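PDB 3ORQ: N5-Carboxyaminoimidazole ribonucleotide synthetase from Staphylococcus aureus subsp. aureus, which catalyses the ATP-dependent conversion of 5-aminoimidazole ribonucleotide and bicarbonate to N5-carboxyaminoimidazole ribonucleotide in purine biosynthesis, and belongs to the ATP-grasp superfamily. Local coordinates for residues M4-L9 with R201-Q206; Q32-K37 with Q290-I295; I226-I231 with I307-P312. One frame throughout, in Å; residues are numbered along the deposited sequence.

Overall arrangement
The three contacts join different parts of this ATP-grasp chain, and all lie away from the annotated ADP, magnesium and pyrophosphate sites. Contact 1 lays the N-terminal segment on the turn between strands 191-201 and 207-218. Contact 2 joins the end of helix 22-33 to helix 290-298. Contact 3 packs the end of strand 221-227 on the loop leading into strand 313-319. Contacts 1 and 2 have centres about 16 Å apart and touch, with L9 O and Y36 OH 2.7 Å apart in a probable hydrogen bond. The centres of contacts 2 and 3 are about 23 Å apart and their nearest atoms about 5 Å. Both meet the second subunit.

Contact 1. Residues M4-L9 with R201-Q206; sequences MNFNKL and RGNNNQ
N203 holds the backbone of F6 through both ends of its amide. F6 N donates to N203 OD1 at 3.1 Å, with an N-H...O angle of 151°. The donor lies in the carbonyl plane, on a lone pair. N203 ND2 returns a weak bond to F6 O at 3.5 Å; its stronger partner is G300 O. A second weak bond runs from N204 N to M4 O at 3.0 Å.

The same amide also stacks on the F6 ring, with the two planes 28° apart. N203 OD1 sits over one ring face, offset toward the rim, 3.5 Å from F6 CD2. With chi1 at 57°, F6 CG lies between its own N and carbonyl carbon, which turns the ring over the amide. The aliphatic chain of K8 covers N203 from another direction, K8 CG lying 3.6 Å from N203 ND2.

M4, a selenomethionine, packs obliquely on N205, with M4 SE 3.4 Å from N205 CB. R201 NH2 fixes the N205 amide by an in-plane bond of 2.7 Å to N205 OD1, while R201 NH1 bonds to F250 O.

The turn is also bonded within itself. N203 O accepts Q206 N and Q206 NE2 from opposite faces of its plane. The contact thus pairs backbone bonds to F6 and M4 with side-chain packing of both residues, and the buried N203 amide serves as acceptor, donor and stacking surface.

Contact 2. Residues Q32-K37 with Q290-I295; sequences QKMGYK and QFDTHI
K33 forms a salt bridge with D292 of helix 290-298, beside the Schellman motif that ends helix 22-33 of the Rossmann-like preATP-grasp domain. K33 NZ lies 2.9 Å from D292 OD1. It meets the carboxylate from above its plane, 43° out of it. The K33 chain bends at chi3, which turns the ammonium group toward helix 290-298.

Next to this bridge is an apolar patch. In the conformer described, one of two modelled, M34 extends toward the helix. Its CE rests 3.7 Å from D292 CB and its SE 3.9 Å from I295 CG2. The same I295 methyl approaches Y36 CD2 at 4.0 Å, obliquely to the ring.

The second shell sets these groups in place. D292 OD1 also takes a hydrogen bond from S30, one turn back in helix 22-33, and D292 OD2 takes one from S289 N. The carboxylate is thus gripped through both oxygens, which would probably stabilise its negative charge. Beyond the packed ring, Y36 OH bonds to L9 O. K33 and M34 also pack on H339 and L338 of the second subunit. At the turn itself, G35 has a positive phi of 88°, and G35 N reaches back to Q32 O at 2.9 Å.

Contact 3. Residues I226-I231 with I307-P312; sequences IVPARI and IELLKP
The flat group here is the cis peptide between V227 and P228, which meets P312 along one edge. The cis bond puts V227 O next to P228 CD, and both turn toward P312. V227 O comes within 3.3 Å of P312 CA, a close backbone approach. The two proline rings are puckered rather than flat, C-gamma endo in P228 and C-gamma exo in P312. They lie side by side, pointing the same way, and meet through P228 CD and P312 CB, 3.9 Å apart.

L309 fills the angle between V227 and P228. Its CG stands anti to the backbone N, chi1 -178°, and this carries the branch across to the strand end. One methyl does most of the touching: L309 CD2 is 3.8 Å from V227 CG1 and also 3.8 Å from P228 CD. L309 crosses P228 at about a right angle and V227 obliquely. L309 CD1 adds a looser approach to V227 CG1 at 4.0 Å. No hydrogen bond joins the two segments, so the contact rests on apolar packing.

The packing marks where two neighbouring strands of the large antiparallel sheet come together. V227, at the end of strand 221-227, bonds through its backbone to A313, where strand 313-319 begins. Loop 307-312 also faces the second subunit, where E308 pairs with K311 of that subunit and K311 with its E308. V227 also packs on P211 and Q213 of strand 207-218, while P312 touches V362 of helix 362-372.

Contact 1. Residues M4-L9 with R201-Q206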
loop_
_atom_site.group_PDB
_atom_site.type_symbol
_atom_site.label_atom_id
_atom_site.label_comp_id
_atom_site.label_asym_id
_atom_site.label_seq_id
_atom_site.Cartn_x
_atom_site.Cartn_y
_atom_site.Cartn_z
HETATM N N MSE A 4 25.331 14.563 7.449
HETATM C CA MSE A 4 25.510 13.248 6.855
HETATM C C MSE A 4 24.804 12.183 7.715
HETATM O O MSE A 4 24.197 11.250 7.167
HETATM C CB MSE A 4 27.007 12.912 6.708
HETATM C CG MSE A 4 27.341 11.408 6.450
HETATM SE SE MSE A 4 28.095 10.850 4.667
HETATM C CE MSE A 4 26.919 11.830 3.491
ATOM N N ASN A 5 24.904 12.311 9.045
ATOM C CA ASN A 5 24.251 11.370 9.958
ATOM C C ASN A 5 23.250 12.059 10.873
ATOM O O ASN A 5 23.522 13.147 11.378
ATOM C CB ASN A 5 25.259 10.581 10.767
ATOM C CG ASN A 5 26.241 9.856 9.897
ATOM O OD1 ASN A 5 25.993 8.706 9.488
ATOM N ND2 ASN A 5 27.373 10.527 9.581
ATOM N N PHE A 6 22.080 11.429 11.053
ATOM C CA PHE A 6 20.969 12.078 11.744
ATOM C C PHE A 6 20.063 11.092 12.502
ATOM O O PHE A 6 20.278 9.886 12.471
ATOM C CB PHE A 6 20.193 12.937 10.755
ATOM C CG PHE A 6 19.688 12.183 9.573
ATOM C CD1 PHE A 6 18.465 11.465 9.645
ATOM C CD2 PHE A 6 20.403 12.192 8.373
ATOM C CE1 PHE A 6 17.960 10.776 8.532
ATOM C CE2 PHE A 6 19.931 11.496 7.245
ATOM C CZ PHE A 6 18.706 10.765 7.322
ATOM N N ASN A 7 19.093 11.606 13.240
ATOM C CA ASN A 7 18.287 10.750 14.129
ATOM C C ASN A 7 17.707 9.520 13.460
ATOM O O ASN A 7 17.095 9.610 12.366
ATOM C CB ASN A 7 17.175 11.540 14.741
ATOM C CG ASN A 7 17.675 12.585 15.717
ATOM O OD1 ASN A 7 18.886 12.744 15.942
ATOM N ND2 ASN A 7 16.740 13.317 16.298
ATOM N N LYS A 8 17.929 8.382 14.105
ATOM C CA LYS A 8 17.280 7.128 13.748
ATOM C C LYS A 8 15.987 7.035 14.533
ATOM O O LYS A 8 16.014 6.862 15.751
ATOM C CB LYS A 8 18.193 5.905 14.000
ATOM C CG LYS A 8 19.390 5.858 13.019
ATOM C CD LYS A 8 20.348 4.676 13.273
ATOM C CE LYS A 8 21.526 4.734 12.262
ATOM N NZ LYS A 8 22.761 3.954 12.603
ATOM N N LEU A 9 14.856 7.198 13.839
ATOM C CA LEU A 9 13.532 7.181 14.497
ATOM C C LEU A 9 12.869 5.815 14.384
ATOM O O LEU A 9 12.831 5.209 13.287
ATOM C CB LEU A 9 12.588 8.229 13.888
ATOM C CG LEU A 9 13.060 9.687 13.953
ATOM C CD1 LEU A 9 12.117 10.514 13.120
ATOM C CD2 LEU A 9 13.176 10.172 15.410
ATOM N N ARG A 201 18.153 8.943 -0.981
ATOM C CA ARG A 201 19.421 9.098 -0.254
ATOM C C ARG A 201 19.092 9.114 1.211
ATOM O O ARG A 201 18.116 9.747 1.611
ATOM C CB ARG A 201 20.103 10.411 -0.640
ATOM C CG ARG A 201 21.421 10.187 -1.359
ATOM C CD ARG A 201 22.203 11.506 -1.484
ATOM N NE ARG A 201 23.420 11.424 -0.719
ATOM C CZ ARG A 201 23.712 12.130 0.359
ATOM N NH1 ARG A 201 22.873 13.047 0.844
ATOM N NH2 ARG A 201 24.881 11.901 0.961
ATOM N N GLY A 202 19.856 8.402 2.010
ATOM C CA GLY A 202 19.519 8.320 3.423
ATOM C C GLY A 202 20.734 8.521 4.306
ATOM O O GLY A 202 21.750 9.084 3.897
ATOM N N ASN A 203 20.612 8.052 5.524
ATOM C CA ASN A 203 21.645 8.128 6.531
ATOM C C ASN A 203 23.018 7.649 6.088
ATOM O O ASN A 203 23.147 6.721 5.300
ATOM C CB ASN A 203 21.198 7.262 7.707
ATOM C CG ASN A 203 21.208 8.007 8.982
ATOM O OD1 ASN A 203 21.786 9.097 9.066
ATOM N ND2 ASN A 203 20.546 7.451 10.004
ATOM N N ASN A 204 24.051 8.277 6.631
ATOM C CA ASN A 204 25.436 7.899 6.359
ATOM C C ASN A 204 25.722 7.639 4.875
ATOM O O ASN A 204 26.283 6.581 4.501
ATOM C CB ASN A 204 25.822 6.688 7.211
ATOM C CG ASN A 204 27.339 6.499 7.316
ATOM O OD1 ASN A 204 28.117 7.464 7.339
ATOM N ND2 ASN A 204 27.763 5.244 7.390
ATOM N N ASN A 205 25.302 8.577 4.035
ATOM C CA ASN A 205 25.582 8.520 2.603
ATOM C C ASN A 205 24.923 7.381 1.808
ATOM O O ASN A 205 25.270 7.160 0.648
ATOM C CB ASN A 205 27.118 8.498 2.351
ATOM C CG ASN A 205 27.508 9.110 0.994
ATOM O OD1 ASN A 205 26.899 10.096 0.530
ATOM N ND2 ASN A 205 28.512 8.505 0.336
ATOM N N GLN A 206 24.003 6.634 2.409
ATOM C CA GLN A 206 23.321 5.616 1.652
ATOM C C GLN A 206 22.534 6.187 0.448
ATOM O O GLN A 206 21.955 7.275 0.531
ATOM C CB GLN A 206 22.353 4.918 2.539
ATOM C CG GLN A 206 22.957 4.068 3.584
ATOM C CD GLN A 206 21.831 3.429 4.407
ATOM O OE1 GLN A 206 21.377 2.323 4.103
ATOM N NE2 GLN A 206 21.347 4.156 5.410
#

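Contact 2. Residues Q32-K37 with Q290-I295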
loop_
_atom_site.group_PDB
_atom_site.type_symbol
_atom_site.label_atom_id
_atom_site.label_comp_id
_atom_site.label_asym_id
_atom_site.label_seq_id
_atom_site.Cartn_x
_atom_site.Cartn_y
_atom_site.Cartn_z
ATOM N N GLN A 32 2.019 5.148 7.835
ATOM C CA GLN A 32 1.101 4.465 8.790
ATOM C C GLN A 32 1.261 2.944 8.754
ATOM O O GLN A 32 1.323 2.276 9.792
ATOM C CB GLN A 32 -0.343 4.897 8.547
ATOM C CG GLN A 32 -0.624 6.293 9.162
ATOM C CD GLN A 32 -2.026 6.417 9.587
ATOM O OE1 GLN A 32 -2.534 5.558 10.329
ATOM N NE2 GLN A 32 -2.710 7.466 9.120
ATOM N N LYS A 33 1.377 2.377 7.556
ATOM C CA LYS A 33 1.755 0.975 7.413
ATOM C C LYS A 33 3.009 0.564 8.276
ATOM O O LYS A 33 2.998 -0.474 8.895
ATOM C CB LYS A 33 2.076 0.680 5.948
ATOM C CG LYS A 33 2.712 -0.708 5.739
ATOM C CD LYS A 33 2.992 -0.901 4.278
ATOM C CE LYS A 33 4.078 0.068 3.785
ATOM N NZ LYS A 33 4.427 -0.217 2.373
HETATM N N MSE A 34 4.065 1.375 8.258
HETATM C CA MSE A 34 5.291 1.119 9.040
HETATM C C MSE A 34 5.165 1.476 10.521
HETATM O O MSE A 34 6.110 1.280 11.291
HETATM C CB MSE A 34 6.484 1.889 8.444
HETATM C CG MSE A 34 7.017 1.277 7.167
HETATM SE SE MSE A 34 8.372 2.373 6.266
HETATM C CE MSE A 34 8.237 1.413 4.560
ATOM N N GLY A 35 4.027 2.031 10.919
ATOM C CA GLY A 35 3.804 2.328 12.347
ATOM C C GLY A 35 4.292 3.697 12.834
ATOM O O GLY A 35 4.509 3.869 14.028
ATOM N N TYR A 36 4.459 4.652 11.914
ATOM C CA TYR A 36 4.695 6.060 12.259
ATOM C C TYR A 36 3.359 6.825 12.279
ATOM O O TYR A 36 2.428 6.506 11.526
ATOM C CB TYR A 36 5.650 6.717 11.240
ATOM C CG TYR A 36 7.023 6.105 11.312
ATOM C CD1 TYR A 36 7.909 6.497 12.293
ATOM C CD2 TYR A 36 7.408 5.096 10.438
ATOM C CE1 TYR A 36 9.152 5.923 12.407
ATOM C CE2 TYR A 36 8.669 4.501 10.542
ATOM C CZ TYR A 36 9.521 4.911 11.558
ATOM O OH TYR A 36 10.773 4.362 11.699
ATOM N N LYS A 37 3.262 7.816 13.146
ATOM C CA LYS A 37 2.101 8.662 13.156
ATOM C C LYS A 37 2.340 9.785 12.173
ATOM O O LYS A 37 3.486 10.108 11.855
ATOM C CB LYS A 37 1.838 9.205 14.555
ATOM C CG LYS A 37 1.677 8.106 15.588
ATOM C CD LYS A 37 1.643 8.757 16.973
ATOM C CE LYS A 37 1.500 7.713 18.079
ATOM N NZ LYS A 37 0.177 7.091 17.957
ATOM N N GLN A 290 8.627 4.341 -4.093
ATOM C CA GLN A 290 9.399 5.551 -3.853
ATOM C C GLN A 290 8.971 6.223 -2.566
ATOM O O GLN A 290 9.733 7.004 -1.983
ATOM C CB GLN A 290 9.306 6.503 -5.057
ATOM C CG GLN A 290 7.917 6.905 -5.467
ATOM C CD GLN A 290 7.885 8.099 -6.401
ATOM O OE1 GLN A 290 6.857 8.374 -7.024
ATOM N NE2 GLN A 290 8.981 8.834 -6.474
ATOM N N PHE A 291 7.758 5.908 -2.117
ATOM C CA PHE A 291 7.272 6.419 -0.809
ATOM C C PHE A 291 7.814 5.596 0.365
ATOM O O PHE A 291 8.162 6.184 1.408
ATOM C CB PHE A 291 5.719 6.489 -0.783
ATOM C CG PHE A 291 5.167 7.277 -1.918
ATOM C CD1 PHE A 291 5.255 8.674 -1.906
ATOM C CD2 PHE A 291 4.712 6.625 -3.087
ATOM C CE1 PHE A 291 4.798 9.427 -2.990
ATOM C CE2 PHE A 291 4.248 7.368 -4.184
ATOM C CZ PHE A 291 4.278 8.769 -4.130
ATOM N N ASP A 292 7.904 4.260 0.208
ATOM C CA ASP A 292 8.481 3.447 1.266
ATOM C C ASP A 292 9.904 3.928 1.526
ATOM O O ASP A 292 10.255 4.220 2.662
ATOM C CB ASP A 292 8.533 1.962 0.886
ATOM C CG ASP A 292 7.153 1.359 0.626
ATOM O OD1 ASP A 292 6.131 1.786 1.254
ATOM O OD2 ASP A 292 7.102 0.462 -0.263
ATOM N N THR A 293 10.727 3.996 0.489
ATOM C CA THR A 293 12.106 4.426 0.693
ATOM C C THR A 293 12.161 5.905 1.200
ATOM O O THR A 293 13.038 6.280 1.927
ATOM C CB THR A 293 12.953 4.250 -0.567
ATOM O OG1 THR A 293 12.335 4.953 -1.648
ATOM C CG2 THR A 293 13.058 2.786 -0.945
ATOM N N HIS A 294 11.192 6.727 0.847
ATOM C CA HIS A 294 11.222 8.089 1.343
ATOM C C HIS A 294 11.132 8.093 2.861
ATOM O O HIS A 294 11.900 8.798 3.540
ATOM C CB HIS A 294 10.074 8.920 0.760
ATOM C CG HIS A 294 10.181 10.384 1.076
ATOM N ND1 HIS A 294 11.013 11.233 0.381
ATOM C CD2 HIS A 294 9.574 11.150 2.013
ATOM C CE1 HIS A 294 10.896 12.459 0.848
ATOM N NE2 HIS A 294 10.049 12.438 1.856
ATOM N N ILE A 295 10.214 7.291 3.403
ATOM C CA ILE A 295 10.022 7.204 4.863
ATOM C C ILE A 295 11.230 6.560 5.536
ATOM O O ILE A 295 11.665 6.981 6.635
ATOM C CB ILE A 295 8.787 6.341 5.192
ATOM C CG1 ILE A 295 7.542 6.923 4.509
ATOM C CG2 ILE A 295 8.594 6.243 6.745
ATOM C CD1 ILE A 295 7.313 8.471 4.764
#

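Contact 3. Residues I226-I231 with I307-P312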
loop_
_atom_site.group_PDB
_atom_site.type_symbol
_atom_site.label_atom_id
_atom_site.label_comp_id
_atom_site.label_asym_id
_atom_site.label_seq_id
_atom_site.Cartn_x
_atom_site.Cartn_y
_atom_site.Cartn_z
ATOM N N ILE A 226 6.684 4.339 -18.804
ATOM C CA ILE A 226 6.942 2.917 -19.081
ATOM C C ILE A 226 8.215 2.482 -18.411
ATOM O O ILE A 226 9.219 3.171 -18.485
ATOM C CB ILE A 226 7.122 2.659 -20.586
ATOM C CG1 ILE A 226 5.794 2.896 -21.304
ATOM C CG2 ILE A 226 7.719 1.242 -20.818
ATOM C CD1 ILE A 226 5.829 2.584 -22.776
ATOM N N VAL A 227 8.179 1.327 -17.758
ATOM C CA VAL A 227 9.329 0.833 -17.069
ATOM C C VAL A 227 9.412 -0.644 -17.383
ATOM O O VAL A 227 8.421 -1.364 -17.192
ATOM C CB VAL A 227 9.197 1.037 -15.522
ATOM C CG1 VAL A 227 10.464 0.620 -14.813
ATOM C CG2 VAL A 227 8.891 2.510 -15.192
ATOM N N PRO A 228 10.601 -1.125 -17.798
ATOM C CA PRO A 228 11.846 -0.364 -17.868
ATOM C C PRO A 228 11.907 0.494 -19.116
ATOM O O PRO A 228 11.358 0.094 -20.168
ATOM C CB PRO A 228 12.929 -1.465 -17.932
ATOM C CG PRO A 228 12.277 -2.626 -18.582
ATOM C CD PRO A 228 10.796 -2.537 -18.199
ATOM N N ALA A 229 12.548 1.662 -19.007
ATOM C CA ALA A 229 12.727 2.555 -20.168
ATOM C C ALA A 229 13.344 1.769 -21.361
ATOM O O ALA A 229 14.344 1.057 -21.211
ATOM C CB ALA A 229 13.589 3.738 -19.794
ATOM N N ARG A 230 12.708 1.863 -22.524
ATOM C CA ARG A 230 13.167 1.152 -23.727
ATOM C C ARG A 230 14.446 1.728 -24.395
ATOM O O ARG A 230 14.804 1.339 -25.496
ATOM C CB ARG A 230 12.033 1.044 -24.760
ATOM C CG ARG A 230 10.862 0.188 -24.287
ATOM C CD ARG A 230 9.615 0.428 -25.112
ATOM N NE ARG A 230 9.177 1.826 -25.156
ATOM C CZ ARG A 230 7.957 2.204 -25.531
ATOM N NH1 ARG A 230 7.073 1.283 -25.866
ATOM N NH2 ARG A 230 7.610 3.491 -25.573
ATOM N N ILE A 231 15.133 2.634 -23.716
ATOM C CA ILE A 231 16.419 3.130 -24.171
ATOM C C ILE A 231 17.441 3.050 -23.019
ATOM O O ILE A 231 17.162 3.441 -21.889
ATOM C CB ILE A 231 16.270 4.541 -24.727
ATOM C CG1 ILE A 231 17.620 5.184 -24.989
ATOM C CG2 ILE A 231 15.435 5.414 -23.804
ATOM C CD1 ILE A 231 17.479 6.502 -25.710
ATOM N N ILE A 307 16.833 -1.794 -5.955
ATOM C CA ILE A 307 15.405 -1.965 -6.123
ATOM C C ILE A 307 15.116 -2.924 -7.276
ATOM O O ILE A 307 15.762 -2.849 -8.328
ATOM C CB ILE A 307 14.707 -0.610 -6.309
ATOM C CG1 ILE A 307 14.773 0.153 -4.977
ATOM C CG2 ILE A 307 13.224 -0.818 -6.638
ATOM C CD1 ILE A 307 15.170 1.524 -5.188
ATOM N N GLU A 308 14.183 -3.852 -7.062
ATOM C CA GLU A 308 13.903 -4.856 -8.090
ATOM C C GLU A 308 12.644 -4.484 -8.789
ATOM O O GLU A 308 11.653 -4.196 -8.135
ATOM C CB GLU A 308 13.725 -6.258 -7.508
ATOM C CG GLU A 308 15.000 -6.999 -7.281
ATOM C CD GLU A 308 14.791 -8.471 -6.925
ATOM O OE1 GLU A 308 15.625 -8.990 -6.130
ATOM O OE2 GLU A 308 13.823 -9.109 -7.439
ATOM N N LEU A 309 12.659 -4.511 -10.110
ATOM C CA LEU A 309 11.404 -4.456 -10.866
ATOM C C LEU A 309 10.828 -5.888 -10.959
ATOM O O LEU A 309 11.355 -6.738 -11.712
ATOM C CB LEU A 309 11.641 -3.821 -12.248
ATOM C CG LEU A 309 10.448 -3.636 -13.184
ATOM C CD1 LEU A 309 9.479 -2.613 -12.657
ATOM C CD2 LEU A 309 10.983 -3.178 -14.498
ATOM N N LEU A 310 9.779 -6.171 -10.205
ATOM C CA LEU A 310 9.122 -7.514 -10.172
ATOM C C LEU A 310 8.316 -7.787 -11.463
ATOM O O LEU A 310 8.234 -8.916 -11.942
ATOM C CB LEU A 310 8.220 -7.616 -8.942
ATOM C CG LEU A 310 8.945 -7.351 -7.609
ATOM C CD1 LEU A 310 7.993 -7.324 -6.398
ATOM C CD2 LEU A 310 10.107 -8.380 -7.388
ATOM N N LYS A 311 7.741 -6.744 -12.048
ATOM C CA LYS A 311 7.091 -6.880 -13.327
ATOM C C LYS A 311 7.087 -5.523 -14.037
ATOM O O LYS A 311 6.900 -4.487 -13.376
ATOM C CB LYS A 311 5.652 -7.364 -13.100
ATOM C CG LYS A 311 5.019 -8.005 -14.331
ATOM C CD LYS A 311 3.690 -8.684 -14.000
ATOM C CE LYS A 311 3.000 -9.151 -15.333
ATOM N NZ LYS A 311 1.662 -9.687 -15.062
ATOM N N PRO A 312 7.261 -5.513 -15.384
ATOM C CA PRO A 312 7.327 -4.258 -16.111
ATOM C C PRO A 312 5.961 -3.613 -16.052
ATOM O O PRO A 312 4.973 -4.304 -15.690
ATOM C CB PRO A 312 7.605 -4.677 -17.555
ATOM C CG PRO A 312 8.226 -6.061 -17.484
ATOM C CD PRO A 312 7.517 -6.690 -16.256
#